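Local atomic coordinates of auracyanin-B-2 (Chloroflexus aurantiacus, PDB entry 1OV8), a protein that binds copper and transfers electrons, probably serving as a soluble electron acceptor for the membrane-bound alternative complex III. Residues V43-V48 / G106-R111; P15-E20 / L35-N40. All blocks are in the same frame, centred on the assembly; numbering follows the deposited sequence.

Contact 1: residues V43-V48 / G106-R111; sequences VRLDFV and GSVTFR
Val43-Val48 and Gly106-Arg111 run antiparallel, their axes 4.7 Å apart, joined by six backbone hydrogen bonds in three reciprocal pairs: Val43 with Phe110, Leu45 with Val108 and Phe47 with Gly106. On the face that carries Arg44, Asp46, Ser107 and Thr109, the Asp46 carboxylate is the hub. Arg44 grips it side-on through the syn lone pairs, NE to Asp46 OD1 at 2.8 Å and NH2 to Asp46 OD2 at 3.0 Å, both oxygens close to the guanidinium plane. Ser107 OG donates to Asp46 OD1 from the anti side, 33° out of the carboxylate plane, at 2.7 Å. A bend at chi3 (68°) turns the guanidinium forward along its strand toward Asp46, while Arg44 CG packs 3.3 Å from Thr109 OG1. Were Asp46 an alanine, the guanidinium would probably lose its mate and the Ser107 hydroxyl be free to turn. The other face is apolar: Leu45 CB lies at the edge of the Phe110 ring, 4.3 Å from CE1. Here Phe47 touches the copper ligand His57, so this strand pair reaches from the cupredoxin core to the metal site. Two donors on OD1 and a paired charge imply a carboxylate that is probably held ionised and fixed in rotation.

Contact 2: residues P15-E20 / L35-N40; sequences PAQTVE and LSLPAN
Gln17 and Val19 face Leu35, Leu37 and Pro38 across one side of the cupredoxin beta-sandwich, where strand 17-22 of one sheet runs past strand 34-38 of the other. The short strands are nearly antiparallel, at 173°, but 9.5 Å separates their axes, and no direct hydrogen bond joins them: side chains and a water do the work. The apolar part belongs to Val19, whose two methyls divide the job. Chi1 of 54° puts CG1 between the backbone N and the carbonyl carbon and leaves CG2 anti to the backbone N; Val19 CG2 meets Leu35 CD2 at 4.0 Å, the two side chains lying at a slant to each other, whereas Val19 CG1 approaches Leu37 CD2 more loosely, at 4.4 Å. Behind them Leu35 and Leu37 both rest on Leu136 of strand 133-139, and Val19 touches Leu45 of strand 42-49, so this edge packing runs on into the hydrophobic interior between the sheets.

Van der Waals contact of a polar group with a ring comes next along the strand. Gln17, extended beyond CG, reaches over to Pro38 from the opposite direction and sets its amide against the CG-CD side of the proline ring; Gln17 NE2 lies 3.1 Å from Pro38 CG, a close approach. The amide's other end handles the polar link: one water donates to Gln17 OE1 at 2.9 Å and to the backbone Ser36 O at 2.6 Å.

How the contacts relate
From the N terminus, the chain first lays down 15-20 on strand 17-22, passes through a 14-residue connection and returns along 35-40, where contact 2 closes that loop. It then enters strand 42-49, which carries 43-48. Contact 1 closes a much longer excursion of 57 residues, including helix 66-77, when 106-111 arrives. The loops follow in series, neither nested nor crossed. Strand 42-49 is the middle strand of a three-stranded sheet, between 17-22 and 104-111. Backbone pairing of Val19 with Arg44 and Asp46 joins the contacts directly. Contact 1 thus lies within this sheet, while contact 2 ties its edge to strand 34-38 of the five-stranded sheet.

Contact 1: residues V43-V48 / G106-R111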
loop_
_atom_site.group_PDB
_atom_site.type_symbol
_atom_site.label_atom_id
_atom_site.label_comp_id
_atom_site.label_asym_id
_atom_site.label_seq_id
_atom_site.Cartn_x
_atom_site.Cartn_y
_atom_site.Cartn_z
ATOM N N VAL A 43 4.969 5.394 11.331
ATOM C CA VAL A 43 5.903 4.601 10.535
ATOM C C VAL A 43 6.017 5.153 9.119
ATOM O O VAL A 43 5.035 5.647 8.578
ATOM C CB VAL A 43 5.443 3.155 10.371
ATOM C CG1 VAL A 43 6.359 2.388 9.344
ATOM C CG2 VAL A 43 5.432 2.387 11.692
ATOM N N ARG A 44 7.207 5.059 8.542
ATOM C CA ARG A 44 7.396 5.442 7.176
ATOM C C ARG A 44 7.663 4.205 6.383
ATOM O O ARG A 44 8.664 3.510 6.608
ATOM C CB ARG A 44 8.547 6.470 6.967
ATOM C CG ARG A 44 8.484 7.123 5.570
ATOM C CD ARG A 44 9.751 7.890 5.221
ATOM N NE ARG A 44 10.902 7.013 5.044
ATOM C CZ ARG A 44 12.070 7.230 5.663
ATOM N NH1 ARG A 44 12.210 8.280 6.468
ATOM N NH2 ARG A 44 13.078 6.394 5.458
ATOM N N LEU A 45 6.789 3.953 5.448
ATOM C CA LEU A 45 6.959 2.808 4.582
ATOM C C LEU A 45 7.596 3.241 3.267
ATOM O O LEU A 45 7.075 4.145 2.596
ATOM C CB LEU A 45 5.656 2.108 4.316
ATOM C CG LEU A 45 5.887 1.005 3.305
ATOM C CD1 LEU A 45 5.691 -0.363 3.932
ATOM C CD2 LEU A 45 4.980 1.183 2.089
ATOM N N ASP A 46 8.701 2.652 2.906
ATOM C CA ASP A 46 9.380 3.020 1.655
ATOM C C ASP A 46 9.151 1.908 0.636
ATOM O O ASP A 46 9.649 0.803 0.792
ATOM C CB ASP A 46 10.886 3.194 1.893
ATOM C CG ASP A 46 11.168 4.277 2.892
ATOM O OD1 ASP A 46 10.366 5.235 2.969
ATOM O OD2 ASP A 46 12.184 4.165 3.613
ATOM N N PHE A 47 8.386 2.200 -0.412
ATOM C CA PHE A 47 8.118 1.197 -1.464
ATOM C C PHE A 47 9.059 1.421 -2.649
ATOM O O PHE A 47 9.003 2.455 -3.293
ATOM C CB PHE A 47 6.659 1.294 -1.923
ATOM C CG PHE A 47 6.260 0.232 -2.947
ATOM C CD1 PHE A 47 6.828 -1.028 -2.919
ATOM C CD2 PHE A 47 5.349 0.524 -3.951
ATOM C CE1 PHE A 47 6.488 -2.003 -3.874
ATOM C CE2 PHE A 47 4.995 -0.457 -4.927
ATOM C CZ PHE A 47 5.558 -1.708 -4.864
ATOM N N VAL A 48 9.953 0.471 -2.894
ATOM C CA VAL A 48 10.892 0.571 -4.009
ATOM C C VAL A 48 10.399 -0.303 -5.174
ATOM O O VAL A 48 10.368 -1.539 -5.063
ATOM C CB VAL A 48 12.259 0.086 -3.603
ATOM C CG1 VAL A 48 13.257 0.218 -4.785
ATOM C CG2 VAL A 48 12.755 0.876 -2.387
ATOM N N GLY A 106 8.607 5.450 -3.714
ATOM C CA GLY A 106 7.747 6.410 -3.048
ATOM C C GLY A 106 7.430 5.925 -1.630
ATOM O O GLY A 106 7.461 4.724 -1.343
ATOM N N SER A 107 7.101 6.870 -0.763
ATOM C CA SER A 107 6.840 6.503 0.615
ATOM C C SER A 107 5.483 7.010 1.069
ATOM O O SER A 107 4.855 7.843 0.419
ATOM C CB SER A 107 7.904 7.147 1.531
ATOM O OG SER A 107 9.254 6.847 1.123
ATOM N N VAL A 108 5.051 6.522 2.224
ATOM C CA VAL A 108 3.868 7.042 2.885
ATOM C C VAL A 108 4.171 6.970 4.397
ATOM O O VAL A 108 4.756 6.008 4.882
ATOM C CB VAL A 108 2.539 6.302 2.514
ATOM C CG1 VAL A 108 2.573 4.799 2.838
ATOM C CG2 VAL A 108 1.362 6.952 3.192
ATOM N N THR A 109 3.821 8.027 5.108
ATOM C CA THR A 109 4.104 8.079 6.538
ATOM C C THR A 109 2.753 8.099 7.221
ATOM O O THR A 109 1.943 8.995 6.947
ATOM C CB THR A 109 4.852 9.351 6.854
ATOM O OG1 THR A 109 6.177 9.304 6.280
ATOM C CG2 THR A 109 5.095 9.479 8.382
ATOM N N PHE A 110 2.521 7.141 8.105
ATOM C CA PHE A 110 1.200 6.991 8.718
ATOM C C PHE A 110 1.261 6.384 10.115
ATOM O O PHE A 110 2.225 5.717 10.486
ATOM C CB PHE A 110 0.345 6.070 7.843
ATOM C CG PHE A 110 0.855 4.653 7.772
ATOM C CD1 PHE A 110 1.933 4.326 6.963
ATOM C CD2 PHE A 110 0.246 3.643 8.508
ATOM C CE1 PHE A 110 2.392 3.054 6.915
ATOM C CE2 PHE A 110 0.706 2.372 8.477
ATOM C CZ PHE A 110 1.783 2.052 7.665
ATOM N N ARG A 111 0.218 6.641 10.900
ATOM C CA ARG A 111 0.111 5.953 12.196
ATOM C C ARG A 111 -0.549 4.593 12.015
ATOM O O ARG A 111 -1.644 4.479 11.419
ATOM C CB ARG A 111 -0.660 6.817 13.185
ATOM C CG ARG A 111 -0.823 6.202 14.569
ATOM C CD ARG A 111 -1.464 7.164 15.557
ATOM N NE ARG A 111 -0.784 8.456 15.625
ATOM C CZ ARG A 111 0.302 8.690 16.358
ATOM N NH1 ARG A 111 0.844 7.715 17.083
ATOM N NH2 ARG A 111 0.854 9.901 16.370
#

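Contact 2: residues P15-E20 / L35-N40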
loop_
_atom_site.group_PDB
_atom_site.type_symbol
_atom_site.label_atom_id
_atom_site.label_comp_id
_atom_site.label_asym_id
_atom_site.label_seq_id
_atom_site.Cartn_x
_atom_site.Cartn_y
_atom_site.Cartn_z
ATOM N N PRO A 15 8.861 9.641 11.867
ATOM C CA PRO A 15 8.593 8.215 12.009
ATOM C C PRO A 15 9.382 7.640 13.182
ATOM O O PRO A 15 10.527 8.023 13.372
ATOM C CB PRO A 15 9.134 7.605 10.713
ATOM C CG PRO A 15 9.609 8.736 9.889
ATOM C CD PRO A 15 9.701 9.965 10.706
ATOM N N ALA A 16 8.741 6.775 13.965
ATOM C CA ALA A 16 9.400 6.018 15.025
ATOM C C ALA A 16 10.110 4.844 14.384
ATOM O O ALA A 16 11.103 4.328 14.898
ATOM C CB ALA A 16 8.367 5.499 16.015
ATOM N N GLN A 17 9.597 4.413 13.234
ATOM C CA GLN A 17 10.180 3.262 12.567
ATOM C C GLN A 17 10.031 3.480 11.066
ATOM O O GLN A 17 9.118 4.195 10.658
ATOM C CB GLN A 17 9.414 1.987 12.935
ATOM C CG GLN A 17 9.696 1.468 14.332
ATOM C CD GLN A 17 9.186 0.052 14.547
ATOM O OE1 GLN A 17 9.318 -0.824 13.678
ATOM N NE2 GLN A 17 8.623 -0.182 15.701
ATOM N N THR A 18 10.934 2.880 10.288
ATOM C CA THR A 18 10.829 2.868 8.822
ATOM C C THR A 18 10.912 1.427 8.353
ATOM O O THR A 18 11.547 0.593 8.986
ATOM C CB THR A 18 11.919 3.733 8.107
ATOM O OG1 THR A 18 13.220 3.129 8.221
ATOM C CG2 THR A 18 12.072 5.086 8.767
ATOM N N VAL A 19 10.247 1.102 7.240
ATOM C CA VAL A 19 10.351 -0.256 6.746
ATOM C C VAL A 19 10.351 -0.209 5.211
ATOM O O VAL A 19 9.622 0.562 4.624
ATOM C CB VAL A 19 9.207 -1.161 7.269
ATOM C CG1 VAL A 19 7.853 -0.541 6.972
ATOM C CG2 VAL A 19 9.275 -2.566 6.633
ATOM N N GLU A 20 11.188 -1.042 4.575
ATOM C CA GLU A 20 11.213 -1.049 3.135
ATOM C C GLU A 20 10.468 -2.219 2.548
ATOM O O GLU A 20 10.564 -3.332 3.045
ATOM C CB GLU A 20 12.648 -1.055 2.604
ATOM C CG GLU A 20 12.763 -0.769 1.115
ATOM C CD GLU A 20 14.205 -0.708 0.655
ATOM O OE1 GLU A 20 14.834 0.374 0.759
ATOM O OE2 GLU A 20 14.712 -1.738 0.189
ATOM N N LEU A 35 4.386 -8.246 6.811
ATOM C CA LEU A 35 5.028 -7.207 7.591
ATOM C C LEU A 35 4.486 -7.257 9.015
ATOM O O LEU A 35 3.383 -7.741 9.278
ATOM C CB LEU A 35 4.778 -5.806 6.973
ATOM C CG LEU A 35 5.367 -5.531 5.583
ATOM C CD1 LEU A 35 4.951 -4.158 5.080
ATOM C CD2 LEU A 35 6.887 -5.668 5.606
ATOM N N SER A 36 5.290 -6.717 9.923
ATOM C CA SER A 36 4.984 -6.675 11.338
ATOM C C SER A 36 5.379 -5.319 11.904
ATOM O O SER A 36 6.523 -4.932 11.778
ATOM C CB SER A 36 5.800 -7.762 12.046
ATOM O OG SER A 36 5.429 -7.849 13.400
ATOM N N LEU A 37 4.428 -4.605 12.510
ATOM C CA LEU A 37 4.686 -3.299 13.109
ATOM C C LEU A 37 3.904 -3.118 14.426
ATOM O O LEU A 37 2.840 -3.695 14.610
ATOM C CB LEU A 37 4.275 -2.178 12.149
ATOM C CG LEU A 37 4.911 -2.114 10.751
ATOM C CD1 LEU A 37 4.218 -1.065 9.939
ATOM C CD2 LEU A 37 6.383 -1.789 10.876
ATOM N N PRO A 38 4.417 -2.300 15.334
ATOM C CA PRO A 38 3.696 -2.006 16.573
ATOM C C PRO A 38 2.490 -1.112 16.303
ATOM O O PRO A 38 2.504 -0.272 15.389
ATOM C CB PRO A 38 4.740 -1.264 17.409
ATOM C CG PRO A 38 5.633 -0.608 16.364
ATOM C CD PRO A 38 5.742 -1.657 15.288
ATOM N N ALA A 39 1.431 -1.291 17.086
ATOM C CA ALA A 39 0.236 -0.464 16.930
ATOM C C ALA A 39 0.437 0.973 17.321
ATOM O O ALA A 39 1.344 1.308 18.079
ATOM C CB ALA A 39 -0.961 -1.061 17.716
ATOM N N ASN A 40 -0.426 1.828 16.789
ATOM C CA ASN A 40 -0.460 3.271 17.062
ATOM C C ASN A 40 0.935 3.853 17.185
ATOM O O ASN A 40 1.272 4.529 18.165
ATOM C CB ASN A 40 -1.245 3.551 18.336
ATOM C CG ASN A 40 -1.386 5.029 18.581
ATOM O OD1 ASN A 40 -1.986 5.747 17.766
ATOM N ND2 ASN A 40 -0.827 5.509 19.695
HETATM O O HOH W 1 8.114 -3.405 13.209
#